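Local coordinates for succinoglycan biosynthesis protein (Bacillus cereus ATCC 14579, PDB 3B55) that binds calcium and belongs to the erythromycin esterase family, probably as a hydrolase, although it is named for succinoglycan biosynthesis, at residues Glu113-Leu122 and Gln135-Thr143; Arg167-Ser175 and His283-Thr294. The protein carries 1 engineered substitution. All coordinates share one frame; numbering follows the deposited sequence.

Contact 1: residues Glu113-Leu122 and Gln135-Thr143; sequences EEGWDRALEL and QHLTPVFKT. With CA (calcium ion), chain B.
Glu114 and Thr138 meet carboxylate to backbone and hydroxyl, tying the loop ahead of helix 144-158 back onto the corner before helix 116-128 and its first turn in this erythromycin esterase fold. Thr138 N donates to Glu114 OE2 (2.7 Å), approaching from the syn side and out of the carboxylate plane. Thr138 OG1 hydrogen-bonds to Glu114 OE1, although the modelled separation is doubtfully short. The carboxylate reaches the loop because CG stands anti to the backbone N (chi1 -180°) and the chain then bends about CB-CG. Gly115 N meets the anti lone pair of Glu114 OE1 (2.8 Å), so backbone on both segments fixes the rotation of the group. One turn farther along, Arg118 lays its guanidinium against the loop: Arg118 NE gives His136 O a nearly straight bond of 2.6 Å, in the guanidinium plane, and NH2 adds a weak one to Leu137 O. Lys142, centre of an inverse gamma turn after the 3-10 segment 139-141, also donates from NZ to Leu137 O (2.8 Å), so two cationic side chains converge on this carbonyl. Glu121 CG lies over the centre of one face of the His136 ring, a CH-pi contact; Gln135 CB is near the rim of the opposite face. Beneath the polar layer Leu122 CD1 packs on Leu137 CD2 (3.9 Å), the two side chains crossing at about a right angle; both also touch helix 144-158. At the other end the Phe141 ring presents its edge to Glu114 OE2 and stacks edge-to-face with His85. His85 binds the calcium ion together with Glu113, whose OE1 accepts from His306 N while Glu113 OE2 holds the calcium at 2.4 Å.

Contact 2: residues Arg167-Ser175 and His283-Thr294; sequences RVIGMDIQS and HDIAMYENAKWT
Met171 and Met287 are both selenomethionine in the crystal. Met171 holds CG between its backbone N and carbonyl carbon (chi1 70°), and its extended chain lays CG and SE across the bent chain of Met287. His283 instead swings CG anti to its backbone N (chi1 -179°), which carries the imidazole to Asp172, the last residue of the strand. These residues seat helix 278-298 on strand 167-172, an outermost strand of the mixed sheet; the short segments run nearly antiparallel at 158°, their axes 6.8 Å apart at the closest. Met171 CG lies 3.9 Å from Met287 SE, and the selenium of Met171 rests near Met287 CB. The strand backbone joins in: Met171 O receives a CA-H...O contact from Met287 CA, while Met171 CB packs on Asn290 CB at 3.8 Å. Toward the start of the strand, Ile169 and Thr294 meet tip to tip, Ile169 CD1 against Thr294 CG2 (3.7 Å). Thr294 OG1 hydrogen-bonds Asn290 O within its own helix and still touches Ile169 CG2. Past the strand, Ile173 CD1 touches Ala286 CB, again at 3.7 Å. The polar end of this buried interface is a His-carboxylate hydrogen bond: His283 NE2 donates to Asp172 OD1 (2.7 Å) in the plane of the ring, but well out of the carboxylate plane. Ile173 N reaches the same oxygen from the opposite face of that plane, at 2.6 Å from Asp172 OD1. With two donors on OD1 and Tyr320 OH hydrogen-bonded to His283 ND1, neither carboxylate nor imidazole should rotate easily, which implies a fixed polar pair close to the metal site.

Overall arrangement
Contact 1 precedes contact 2 along the chain, and their centres lie about 13 Å apart within the same erythromycin esterase domain. They meet at strand 167-172, whose neighbour in the eight-stranded sheet is strand 109-112. Helix 116-128, from contact 1, packs on Val168 and Gly170, and its Trp116 also reaches Ile169; helix 278-298, from contact 2, lies on the face carrying Ile169 and Met171. The chain leaving strand 109-112 is stitched to strand 167-172 by two probable hydrogen bonds, Glu114 O to Asp172 N and Trp116 N to Asp172 O, each 2.8 Å. Both contacts border the calcium site: contact 1 contributes a ligand, and the Asp172 side chain in contact 2 comes within about 6 Å of the ion.

Contact 1: residues Glu113-Leu122 and Gln135-Thr143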
# COMPACT_ATOMS: atom_id res chain seq x y z
N GLU A 113 2.95 -0.53 -0.89
CA GLU A 113 2.60 0.42 -1.90
C GLU A 113 3.96 0.76 -2.51
O GLU A 113 4.46 1.89 -2.44
CB GLU A 113 2.00 1.65 -1.26
CG GLU A 113 1.45 2.60 -2.25
CD GLU A 113 1.48 3.98 -1.71
OE1 GLU A 113 0.70 4.31 -0.79
OE2 GLU A 113 2.32 4.73 -2.23
N GLU A 114 4.57 -0.26 -3.10
CA GLU A 114 5.88 -0.14 -3.72
C GLU A 114 5.85 -0.88 -5.05
O GLU A 114 5.02 -1.77 -5.26
CB GLU A 114 6.93 -0.76 -2.78
CG GLU A 114 8.36 -0.71 -3.28
CD GLU A 114 8.82 0.71 -3.55
OE1 GLU A 114 8.41 1.28 -4.58
OE2 GLU A 114 9.59 1.25 -2.72
N GLY A 115 6.74 -0.51 -5.96
CA GLY A 115 6.77 -1.17 -7.26
C GLY A 115 6.94 -2.67 -7.11
O GLY A 115 7.72 -3.14 -6.28
N TRP A 116 6.20 -3.41 -7.92
CA TRP A 116 6.26 -4.86 -7.90
C TRP A 116 7.67 -5.36 -8.20
O TRP A 116 8.13 -6.33 -7.60
CB TRP A 116 5.25 -5.45 -8.90
CG TRP A 116 5.47 -6.89 -9.24
CD1 TRP A 116 6.43 -7.40 -10.08
CD2 TRP A 116 4.71 -8.01 -8.78
NE1 TRP A 116 6.30 -8.77 -10.17
CE2 TRP A 116 5.25 -9.17 -9.38
CE3 TRP A 116 3.61 -8.14 -7.92
CZ2 TRP A 116 4.74 -10.45 -9.15
CZ3 TRP A 116 3.09 -9.42 -7.69
CH2 TRP A 116 3.66 -10.55 -8.30
N ASP A 117 8.36 -4.70 -9.13
CA ASP A 117 9.72 -5.10 -9.48
C ASP A 117 10.72 -4.87 -8.36
O ASP A 117 11.56 -5.73 -8.08
CB ASP A 117 10.20 -4.38 -10.75
CG ASP A 117 10.00 -2.88 -10.68
OD1 ASP A 117 10.01 -2.31 -9.57
OD2 ASP A 117 9.85 -2.26 -11.76
N ARG A 118 10.64 -3.71 -7.73
CA ARG A 118 11.56 -3.38 -6.65
C ARG A 118 11.37 -4.32 -5.46
O ARG A 118 12.35 -4.74 -4.84
CB ARG A 118 11.36 -1.90 -6.26
CG ARG A 118 11.56 -0.96 -7.45
CD ARG A 118 11.16 0.50 -7.21
NE ARG A 118 12.18 1.26 -6.50
CZ ARG A 118 12.69 2.41 -6.92
NH1 ARG A 118 12.28 2.96 -8.06
NH2 ARG A 118 13.60 3.02 -6.19
N ALA A 119 10.13 -4.68 -5.18
CA ALA A 119 9.84 -5.58 -4.06
C ALA A 119 10.38 -6.99 -4.28
O ALA A 119 10.59 -7.74 -3.32
CB ALA A 119 8.34 -5.63 -3.80
N LEU A 120 10.61 -7.38 -5.54
CA LEU A 120 11.15 -8.70 -5.84
C LEU A 120 12.49 -8.83 -5.13
O LEU A 120 12.88 -9.93 -4.73
CB LEU A 120 11.35 -8.88 -7.35
CG LEU A 120 10.10 -8.98 -8.22
CD1 LEU A 120 10.50 -9.10 -9.68
CD2 LEU A 120 9.27 -10.18 -7.79
N GLU A 121 13.18 -7.70 -4.98
CA GLU A 121 14.49 -7.64 -4.33
C GLU A 121 14.35 -7.55 -2.81
O GLU A 121 15.24 -7.99 -2.08
CB GLU A 121 15.27 -6.43 -4.83
CG GLU A 121 15.69 -6.49 -6.29
CD GLU A 121 16.78 -7.51 -6.57
OE1 GLU A 121 17.47 -7.93 -5.62
OE2 GLU A 121 16.95 -7.89 -7.75
N LEU A 122 13.25 -6.97 -2.34
CA LEU A 122 13.03 -6.85 -0.90
C LEU A 122 12.64 -8.23 -0.38
O LEU A 122 13.02 -8.61 0.72
CB LEU A 122 11.92 -5.85 -0.61
CG LEU A 122 12.14 -4.42 -1.13
CD1 LEU A 122 10.92 -3.57 -0.81
CD2 LEU A 122 13.40 -3.83 -0.52
N GLN A 135 18.51 0.31 -1.54
CA GLN A 135 18.87 0.55 -2.93
C GLN A 135 17.65 0.41 -3.85
O GLN A 135 17.58 1.02 -4.92
CB GLN A 135 19.95 -0.44 -3.33
CG GLN A 135 20.76 -0.10 -4.56
CD GLN A 135 21.84 -1.13 -4.84
OE1 GLN A 135 22.70 -1.38 -3.99
NE2 GLN A 135 21.80 -1.75 -6.02
N HIS A 136 16.68 -0.39 -3.42
CA HIS A 136 15.49 -0.64 -4.22
C HIS A 136 14.23 0.04 -3.72
O HIS A 136 13.23 0.13 -4.43
CB HIS A 136 15.27 -2.14 -4.33
CG HIS A 136 16.46 -2.85 -4.90
ND1 HIS A 136 16.80 -2.77 -6.23
CD2 HIS A 136 17.43 -3.58 -4.31
CE1 HIS A 136 17.93 -3.42 -6.43
NE2 HIS A 136 18.33 -3.92 -5.28
N LEU A 137 14.27 0.52 -2.48
CA LEU A 137 13.12 1.21 -1.93
C LEU A 137 12.96 2.53 -2.68
O LEU A 137 13.94 3.14 -3.10
CB LEU A 137 13.32 1.52 -0.45
CG LEU A 137 13.20 0.41 0.59
CD1 LEU A 137 13.72 0.92 1.92
CD2 LEU A 137 11.75 -0.04 0.73
N THR A 138 11.71 2.96 -2.84
CA THR A 138 11.43 4.23 -3.49
C THR A 138 12.02 5.30 -2.58
O THR A 138 11.99 5.16 -1.35
CB THR A 138 9.91 4.43 -3.65
OG1 THR A 138 9.40 3.45 -4.56
CG2 THR A 138 9.59 5.80 -4.19
N PRO A 139 12.57 6.39 -3.16
CA PRO A 139 13.18 7.49 -2.40
C PRO A 139 12.46 7.92 -1.13
O PRO A 139 13.08 8.04 -0.08
CB PRO A 139 13.27 8.61 -3.44
CG PRO A 139 13.60 7.84 -4.68
CD PRO A 139 12.63 6.66 -4.61
N VAL A 140 11.16 8.16 -1.22
CA VAL A 140 10.39 8.59 -0.06
C VAL A 140 10.35 7.51 1.02
O VAL A 140 10.11 7.81 2.19
CB VAL A 140 8.94 8.99 -0.45
CG1 VAL A 140 8.22 7.82 -1.09
CG2 VAL A 140 8.19 9.45 0.77
N PHE A 141 10.59 6.26 0.64
CA PHE A 141 10.59 5.16 1.60
C PHE A 141 11.99 4.71 2.00
O PHE A 141 12.15 3.74 2.74
CB PHE A 141 9.81 3.96 1.05
CG PHE A 141 8.37 4.27 0.75
CD1 PHE A 141 7.54 4.83 1.72
CD2 PHE A 141 7.85 4.00 -0.51
CE1 PHE A 141 6.22 5.13 1.43
CE2 PHE A 141 6.52 4.30 -0.81
CZ PHE A 141 5.70 4.86 0.17
N LYS A 142 13.02 5.39 1.50
CA LYS A 142 14.38 5.04 1.87
C LYS A 142 14.57 5.64 3.27
O LYS A 142 15.21 6.67 3.44
CB LYS A 142 15.40 5.65 0.91
CG LYS A 142 15.44 5.04 -0.48
CD LYS A 142 16.64 5.59 -1.26
CE LYS A 142 16.48 5.46 -2.77
NZ LYS A 142 16.58 4.07 -3.31
N THR A 143 14.01 4.98 4.28
CA THR A 143 14.11 5.48 5.64
C THR A 143 14.50 4.37 6.60
O THR A 143 14.39 3.19 6.29
CB THR A 143 12.77 6.07 6.12
OG1 THR A 143 11.79 5.03 6.26
CG2 THR A 143 12.25 7.08 5.13
CA CA B . 1.67 6.96 -1.94

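Contact 2: residues Arg167-Ser175 and His283-Thr294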
# COMPACT_ATOMS: atom_id res chain seq x y z
N ARG A 167 6.10 -13.04 3.17
CA ARG A 167 6.55 -12.67 1.83
C ARG A 167 6.31 -11.18 1.61
O ARG A 167 5.35 -10.61 2.13
CB ARG A 167 5.78 -13.45 0.76
CG ARG A 167 5.75 -14.95 0.95
CD ARG A 167 7.14 -15.58 0.93
NE ARG A 167 7.89 -15.29 -0.29
CZ ARG A 167 7.46 -15.54 -1.52
NH1 ARG A 167 6.26 -16.08 -1.72
NH2 ARG A 167 8.23 -15.25 -2.56
N VAL A 168 7.19 -10.54 0.84
CA VAL A 168 7.05 -9.12 0.55
C VAL A 168 6.70 -8.91 -0.91
O VAL A 168 7.46 -9.26 -1.80
CB VAL A 168 8.35 -8.35 0.87
CG1 VAL A 168 8.27 -6.94 0.31
CG2 VAL A 168 8.55 -8.30 2.36
N ILE A 169 5.53 -8.32 -1.14
CA ILE A 169 5.05 -8.06 -2.50
C ILE A 169 4.86 -6.56 -2.75
O ILE A 169 4.56 -5.80 -1.83
CB ILE A 169 3.67 -8.77 -2.76
CG1 ILE A 169 3.84 -10.29 -2.72
CG2 ILE A 169 3.09 -8.34 -4.10
CD1 ILE A 169 3.69 -10.89 -1.34
N GLY A 170 5.04 -6.16 -4.00
CA GLY A 170 4.86 -4.78 -4.39
C GLY A 170 3.66 -4.68 -5.32
O GLY A 170 3.60 -5.37 -6.34
N MSE A 171 2.70 -3.83 -4.98
CA MSE A 171 1.53 -3.70 -5.82
C MSE A 171 1.59 -2.53 -6.81
O MSE A 171 0.75 -2.42 -7.70
CB MSE A 171 0.28 -3.58 -4.95
CG MSE A 171 0.17 -2.26 -4.19
SE MSE A 171 -1.42 -2.17 -3.09
CE MSE A 171 -0.85 -0.78 -1.87
N ASP A 172 2.59 -1.66 -6.67
CA ASP A 172 2.70 -0.51 -7.56
C ASP A 172 3.40 -0.82 -8.88
O ASP A 172 4.19 -1.76 -8.97
CB ASP A 172 3.42 0.65 -6.87
CG ASP A 172 2.96 1.99 -7.37
OD1 ASP A 172 2.29 2.03 -8.42
OD2 ASP A 172 3.27 3.01 -6.72
N ILE A 173 3.11 -0.00 -9.90
CA ILE A 173 3.67 -0.18 -11.24
C ILE A 173 4.21 1.10 -11.88
O ILE A 173 3.87 1.40 -13.03
CB ILE A 173 2.61 -0.75 -12.19
CG1 ILE A 173 1.36 0.14 -12.14
CG2 ILE A 173 2.27 -2.18 -11.82
CD1 ILE A 173 0.33 -0.19 -13.19
N GLN A 174 5.04 1.85 -11.17
CA GLN A 174 5.58 3.07 -11.73
C GLN A 174 6.70 2.72 -12.71
O GLN A 174 7.25 3.58 -13.39
CB GLN A 174 6.09 3.97 -10.61
CG GLN A 174 5.13 4.05 -9.43
CD GLN A 174 4.89 5.46 -8.94
OE1 GLN A 174 4.35 6.30 -9.67
NE2 GLN A 174 5.29 5.74 -7.70
N SER A 175 7.02 1.43 -12.77
CA SER A 175 8.06 0.93 -13.65
C SER A 175 8.06 -0.60 -13.69
O SER A 175 7.45 -1.27 -12.86
CB SER A 175 9.43 1.42 -13.18
OG SER A 175 9.78 0.82 -11.95
N HIS A 283 -4.41 2.96 -12.59
CA HIS A 283 -3.33 2.80 -11.62
C HIS A 283 -3.80 2.00 -10.42
O HIS A 283 -3.20 0.98 -10.09
CB HIS A 283 -2.81 4.16 -11.13
CG HIS A 283 -1.69 4.04 -10.14
ND1 HIS A 283 -1.64 4.77 -8.97
CD2 HIS A 283 -0.58 3.26 -10.14
CE1 HIS A 283 -0.56 4.44 -8.29
NE2 HIS A 283 0.11 3.52 -8.98
N ASP A 284 -4.88 2.43 -9.78
CA ASP A 284 -5.35 1.70 -8.60
C ASP A 284 -6.08 0.41 -8.90
O ASP A 284 -6.25 -0.43 -8.02
CB ASP A 284 -6.18 2.61 -7.70
CG ASP A 284 -5.33 3.30 -6.64
OD1 ASP A 284 -4.15 3.62 -6.93
OD2 ASP A 284 -5.82 3.53 -5.50
N ILE A 285 -6.53 0.24 -10.14
CA ILE A 285 -7.18 -1.01 -10.50
C ILE A 285 -6.04 -2.04 -10.43
O ILE A 285 -6.19 -3.11 -9.84
CB ILE A 285 -7.78 -0.96 -11.92
CG1 ILE A 285 -9.17 -0.32 -11.85
CG2 ILE A 285 -7.84 -2.36 -12.53
CD1 ILE A 285 -9.91 -0.30 -13.16
N ALA A 286 -4.89 -1.69 -11.00
CA ALA A 286 -3.72 -2.56 -11.00
C ALA A 286 -3.23 -2.88 -9.58
O ALA A 286 -2.96 -4.04 -9.27
CB ALA A 286 -2.58 -1.90 -11.80
N MSE A 287 -3.10 -1.87 -8.73
CA MSE A 287 -2.65 -2.10 -7.35
C MSE A 287 -3.61 -3.05 -6.65
O MSE A 287 -3.20 -3.91 -5.88
CB MSE A 287 -2.58 -0.78 -6.56
CG MSE A 287 -1.60 0.25 -7.13
SE MSE A 287 -0.62 1.22 -5.75
CE MSE A 287 -2.02 2.41 -5.15
N TYR A 288 -4.90 -2.87 -6.93
CA TYR A 288 -5.97 -3.69 -6.37
C TYR A 288 -5.77 -5.13 -6.81
O TYR A 288 -5.82 -6.05 -6.00
CB TYR A 288 -7.33 -3.19 -6.88
CG TYR A 288 -8.40 -4.26 -7.01
CD1 TYR A 288 -8.88 -4.94 -5.89
CD2 TYR A 288 -8.94 -4.57 -8.26
CE1 TYR A 288 -9.88 -5.90 -6.01
CE2 TYR A 288 -9.96 -5.53 -8.39
CZ TYR A 288 -10.42 -6.19 -7.26
OH TYR A 288 -11.41 -7.15 -7.36
N GLU A 289 -5.55 -5.31 -8.12
CA GLU A 289 -5.36 -6.63 -8.71
C GLU A 289 -4.15 -7.34 -8.14
O GLU A 289 -4.19 -8.55 -7.90
CB GLU A 289 -5.20 -6.52 -10.24
CG GLU A 289 -6.43 -5.99 -10.97
CD GLU A 289 -6.30 -6.09 -12.49
OE1 GLU A 289 -5.16 -6.22 -12.99
OE2 GLU A 289 -7.34 -6.03 -13.18
N ASN A 290 -3.08 -6.59 -7.90
CA ASN A 290 -1.86 -7.17 -7.36
C ASN A 290 -2.04 -7.57 -5.90
O ASN A 290 -1.48 -8.57 -5.47
CB ASN A 290 -0.71 -6.18 -7.52
CG ASN A 290 -0.35 -5.97 -8.98
OD1 ASN A 290 0.27 -4.96 -9.36
ND2 ASN A 290 -0.75 -6.91 -9.83
N ALA A 291 -2.83 -6.80 -5.16
CA ALA A 291 -3.10 -7.09 -3.76
C ALA A 291 -4.06 -8.28 -3.70
O ALA A 291 -3.96 -9.13 -2.81
CB ALA A 291 -3.71 -5.89 -3.09
N LYS A 292 -4.99 -8.35 -4.65
CA LYS A 292 -5.95 -9.45 -4.70
C LYS A 292 -5.24 -10.74 -5.09
O LYS A 292 -5.47 -11.79 -4.50
CB LYS A 292 -7.07 -9.16 -5.70
CG LYS A 292 -8.08 -10.29 -5.78
CD LYS A 292 -9.38 -9.88 -6.45
CE LYS A 292 -9.35 -10.15 -7.94
NZ LYS A 292 -10.74 -10.17 -8.48
N TRP A 293 -4.37 -10.65 -6.10
CA TRP A 293 -3.61 -11.82 -6.54
C TRP A 293 -2.84 -12.45 -5.36
O TRP A 293 -2.80 -13.67 -5.21
CB TRP A 293 -2.63 -11.41 -7.65
CG TRP A 293 -1.81 -12.54 -8.14
CD1 TRP A 293 -2.10 -13.39 -9.16
CD2 TRP A 293 -0.59 -13.02 -7.56
NE1 TRP A 293 -1.15 -14.38 -9.25
CE2 TRP A 293 -0.21 -14.17 -8.27
CE3 TRP A 293 0.22 -12.59 -6.49
CZ2 TRP A 293 0.94 -14.91 -7.96
CZ3 TRP A 293 1.37 -13.32 -6.18
CH2 TRP A 293 1.72 -14.47 -6.92
N THR A 294 -2.23 -11.61 -4.53
CA THR A 294 -1.46 -12.08 -3.38
C THR A 294 -2.31 -12.89 -2.40
O THR A 294 -1.96 -14.00 -2.03
CB THR A 294 -0.82 -10.89 -2.62
OG1 THR A 294 -0.00 -10.14 -3.52
CG2 THR A 294 0.04 -11.40 -1.47